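Side-chain contacts in flavodoxin-like domain (Synechococcus elongatus PCC 6301, PDB 3HLY), which probably binds flavin mononucleotide and serves in electron transfer, as flavodoxins do: residues V68-A71 and L72-F76; L8-G12 and Y13-L17. One frame throughout, in Å; residues are numbered along the deposited sequence.

Contact 1: residues V68-A71 and L72-F76; sequences VATA and LSTIF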
# COMPACT_ATOMS: atom_id res chain seq x y z
N VAL A 68 13.55 -3.89 5.64
CA VAL A 68 12.43 -3.85 4.73
C VAL A 68 12.07 -5.19 4.08
O VAL A 68 10.92 -5.39 3.70
CB VAL A 68 12.62 -2.74 3.66
CG1 VAL A 68 14.06 -2.63 3.29
CG2 VAL A 68 11.79 -3.03 2.40
N ALA A 69 13.03 -6.10 3.94
CA ALA A 69 12.73 -7.40 3.36
C ALA A 69 11.97 -8.16 4.43
O ALA A 69 11.05 -8.92 4.15
CB ALA A 69 14.00 -8.15 3.01
N THR A 70 12.37 -7.93 5.68
CA THR A 70 11.73 -8.58 6.81
C THR A 70 10.32 -8.00 6.95
O THR A 70 9.36 -8.71 7.24
CB THR A 70 12.50 -8.31 8.12
OG1 THR A 70 13.88 -8.68 7.94
CG2 THR A 70 11.92 -9.12 9.26
N ALA A 71 10.22 -6.69 6.76
CA ALA A 71 8.94 -6.01 6.84
C ALA A 71 8.04 -6.56 5.72
O ALA A 71 6.90 -6.95 5.95
CB ALA A 71 9.15 -4.50 6.66
N LEU A 72 8.59 -6.60 4.51
CA LEU A 72 7.86 -7.09 3.34
C LEU A 72 7.37 -8.51 3.58
O LEU A 72 6.18 -8.79 3.41
CB LEU A 72 8.77 -7.04 2.11
CG LEU A 72 8.08 -6.70 0.79
CD1 LEU A 72 7.57 -5.26 0.84
CD2 LEU A 72 9.07 -6.87 -0.37
N SER A 73 8.27 -9.40 3.99
CA SER A 73 7.92 -10.79 4.26
C SER A 73 6.85 -10.91 5.33
O SER A 73 5.99 -11.79 5.28
CB SER A 73 9.16 -11.57 4.70
OG SER A 73 10.12 -11.65 3.66
N THR A 74 6.89 -10.00 6.30
CA THR A 74 5.91 -10.03 7.37
C THR A 74 4.50 -9.68 6.89
O THR A 74 3.51 -10.16 7.45
CB THR A 74 6.31 -9.06 8.50
OG1 THR A 74 7.64 -9.37 8.95
CG2 THR A 74 5.35 -9.19 9.67
N ILE A 75 4.41 -8.83 5.87
CA ILE A 75 3.11 -8.46 5.31
C ILE A 75 2.55 -9.67 4.57
O ILE A 75 1.40 -10.08 4.78
CB ILE A 75 3.24 -7.24 4.35
CG1 ILE A 75 3.65 -6.00 5.16
CG2 ILE A 75 1.92 -7.01 3.59
CD1 ILE A 75 3.98 -4.77 4.31
N PHE A 76 3.36 -10.26 3.70
CA PHE A 76 2.94 -11.43 2.93
C PHE A 76 2.52 -12.56 3.86
O PHE A 76 1.49 -13.21 3.65
CB PHE A 76 4.07 -11.90 2.01
CG PHE A 76 4.24 -11.04 0.79
CD1 PHE A 76 5.49 -10.60 0.40
CD2 PHE A 76 3.13 -10.68 0.02
CE1 PHE A 76 5.65 -9.81 -0.74
CE2 PHE A 76 3.28 -9.90 -1.12
CZ PHE A 76 4.53 -9.46 -1.50

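Contact 2: residues L8-G12 and Y13-L17; sequences LSDYG and YSDRL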
# COMPACT_ATOMS: atom_id res chain seq x y z
N LEU A 8 8.24 3.07 1.98
CA LEU A 8 9.58 3.37 2.46
C LEU A 8 9.77 4.87 2.57
O LEU A 8 9.51 5.61 1.63
CB LEU A 8 10.66 2.80 1.53
CG LEU A 8 10.96 1.30 1.59
CD1 LEU A 8 9.81 0.53 0.97
CD2 LEU A 8 12.25 1.02 0.82
N SER A 9 10.22 5.32 3.73
CA SER A 9 10.44 6.74 3.92
C SER A 9 11.46 7.24 2.93
O SER A 9 12.52 6.65 2.75
CB SER A 9 10.94 7.02 5.34
OG SER A 9 9.87 7.00 6.26
N ASP A 10 11.13 8.34 2.27
CA ASP A 10 12.02 8.98 1.32
C ASP A 10 12.55 8.13 0.17
O ASP A 10 13.68 8.34 -0.28
CB ASP A 10 13.19 9.62 2.08
CG ASP A 10 12.71 10.52 3.21
OD1 ASP A 10 11.63 11.13 3.05
OD2 ASP A 10 13.40 10.65 4.24
N TYR A 11 11.74 7.19 -0.31
CA TYR A 11 12.11 6.36 -1.46
C TYR A 11 11.25 6.83 -2.62
O TYR A 11 10.02 6.69 -2.59
CB TYR A 11 11.83 4.88 -1.19
CG TYR A 11 12.23 4.00 -2.35
CD1 TYR A 11 11.38 3.00 -2.83
CD2 TYR A 11 13.46 4.17 -3.00
CE1 TYR A 11 11.73 2.21 -3.91
CE2 TYR A 11 13.83 3.38 -4.08
CZ TYR A 11 12.96 2.41 -4.54
OH TYR A 11 13.29 1.66 -5.64
N GLY A 12 11.87 7.39 -3.64
CA GLY A 12 11.10 7.88 -4.77
C GLY A 12 10.07 8.90 -4.29
O GLY A 12 10.41 9.84 -3.57
N TYR A 13 8.82 8.71 -4.69
CA TYR A 13 7.74 9.61 -4.28
C TYR A 13 6.78 8.91 -3.33
O TYR A 13 5.61 9.29 -3.24
CB TYR A 13 6.99 10.12 -5.51
CG TYR A 13 7.79 11.12 -6.31
CD1 TYR A 13 7.58 12.49 -6.16
CD2 TYR A 13 8.76 10.70 -7.22
CE1 TYR A 13 8.33 13.42 -6.88
CE2 TYR A 13 9.51 11.62 -7.95
CZ TYR A 13 9.29 12.97 -7.78
OH TYR A 13 10.03 13.87 -8.50
N SER A 14 7.27 7.89 -2.63
CA SER A 14 6.45 7.13 -1.69
C SER A 14 5.71 7.99 -0.66
O SER A 14 4.50 7.83 -0.48
CB SER A 14 7.29 6.09 -0.95
OG SER A 14 7.61 5.01 -1.81
N ASP A 15 6.42 8.89 0.02
CA ASP A 15 5.77 9.75 1.02
C ASP A 15 4.55 10.45 0.41
O ASP A 15 3.44 10.42 0.96
CB ASP A 15 6.72 10.84 1.52
CG ASP A 15 7.90 10.30 2.29
OD1 ASP A 15 7.70 9.65 3.34
OD2 ASP A 15 9.04 10.54 1.84
N ARG A 16 4.79 11.08 -0.73
CA ARG A 16 3.80 11.87 -1.44
C ARG A 16 2.65 11.11 -2.09
O ARG A 16 1.51 11.55 -2.07
CB ARG A 16 4.53 12.72 -2.48
CG ARG A 16 3.95 14.07 -2.69
CD ARG A 16 5.03 15.01 -3.17
NE ARG A 16 6.09 15.19 -2.18
CZ ARG A 16 7.17 15.94 -2.38
NH1 ARG A 16 7.34 16.57 -3.54
NH2 ARG A 16 8.08 16.07 -1.42
N LEU A 17 2.95 9.97 -2.70
CA LEU A 17 1.88 9.19 -3.31
C LEU A 17 1.08 8.56 -2.17
O LEU A 17 -0.15 8.59 -2.18
CB LEU A 17 2.48 8.10 -4.19
CG LEU A 17 3.37 8.60 -5.33
CD1 LEU A 17 4.37 7.52 -5.72
CD2 LEU A 17 2.50 8.99 -6.48
O HOH W 1 7.85 2.26 -1.16

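Contact 1: residues V68-A71 and L72-F76
Ala-69 O and Thr-70 O, each at the edge of a flat peptide group, both accept two donors of the residue four places on, one from each side of the carbonyl plane and tilted about 30° from it. At Ala-69 O these are the backbone N and hydroxyl of Ser-73, and at Thr-70 O those of Thr-74. This is the i to i+4 pattern of an alpha-helix, 66-78, the helix of a beta-alpha-beta unit between strands 54-58 and 84-88 of the flavodoxin fold. Ser-73 N lies 2.8 Å from Ala-69 O, its N-H pointing almost straight at the acceptor (166°), while Ser-73 OG adds a second bond of 2.9 Å to Ala-69 O. With OG1 beside its own backbone N (chi1 -55°), and so anti to the carbonyl carbon, Thr-74 folds the hydroxyl back along the helix onto Thr-70 O and leaves CG2 anti to its N. Thr-70 OG1 turns back in the same way, to Glu-66 O. Other contacts place the helix: Ala-71 and Ile-75 meet Leu-37, Leu-72 lies against Pro-60 and Glu-96, and Thr-74 touches Leu-45 and Ile-46 of helix 42-51. Leu-72 N is bonded to Val-68 O at 2.7 Å, from above the carbonyl plane, and CB of Leu-72 rests 3.1 Å from the same Val-68 O. Ile-75 N bonds to Ala-71 O, beside which Ile-75 CG1 sits at 3.5 Å.

Contact 2: residues L8-G12 and Y13-L17
Asp-15 reaches back from the first turn of helix 14-27 to the loop before it, where its OD2 accepts the backbone N-H of Asp-10 at 3.1 Å. The N-H comes from the syn side, 31° out of the carboxylate plane. Asp-10 OD1 also stands only 2.9 Å from Asp-15 OD2, the two carboxylate planes 63° apart; such a pair may favour a shared proton. Without the carboxylate, as with an alanine here, the Asp-10 N-H would probably lose its acceptor and the loop its side-chain tie to the helix. Beside it, Ser-14 N bonds to Tyr-11 O at 3.0 Å, closing a type II' turn whose positive phi at Gly-12 favours glycine. Ser-14 OG lies 3.0 Å from that same Tyr-11 O and is hydrogen-bonded to water 1 at 2.8 Å; the water accepts from Leu-8 N. Further out, Tyr-11 OH is bonded to Gly-93 N and Ser-9 OG to Asp-36. In flavodoxins the loop after the first strand binds the FMN phosphate, and this one probably has the same role. It follows strand 3-7, whose Tyr-7 touches Ser-14 and Asp-15, and leads into helix 14-27, where Leu-17 packs on Ile-127 and Cys-131 of helix 125-144.

From the N terminus, strand 3-7 runs into contact 2, which closes the turn between that strand and helix 14-27. The chain then passes through strand 32-36, helix 42-51 and strand 54-58 before contact 1, which lies wholly inside helix 66-78 and closes no loop. The two are therefore in series, neither nested nor crossed. Their centres are about 17 Å apart, and their nearest atoms come within about 4 Å without touching. Contact 2 ties the end of one inner strand to its following helix; contact 1 lies within the helix that links the neighbouring strands 54-58 and 84-88. Both belong to connections of the same parallel sheet, ordered 2-1-3-4-5.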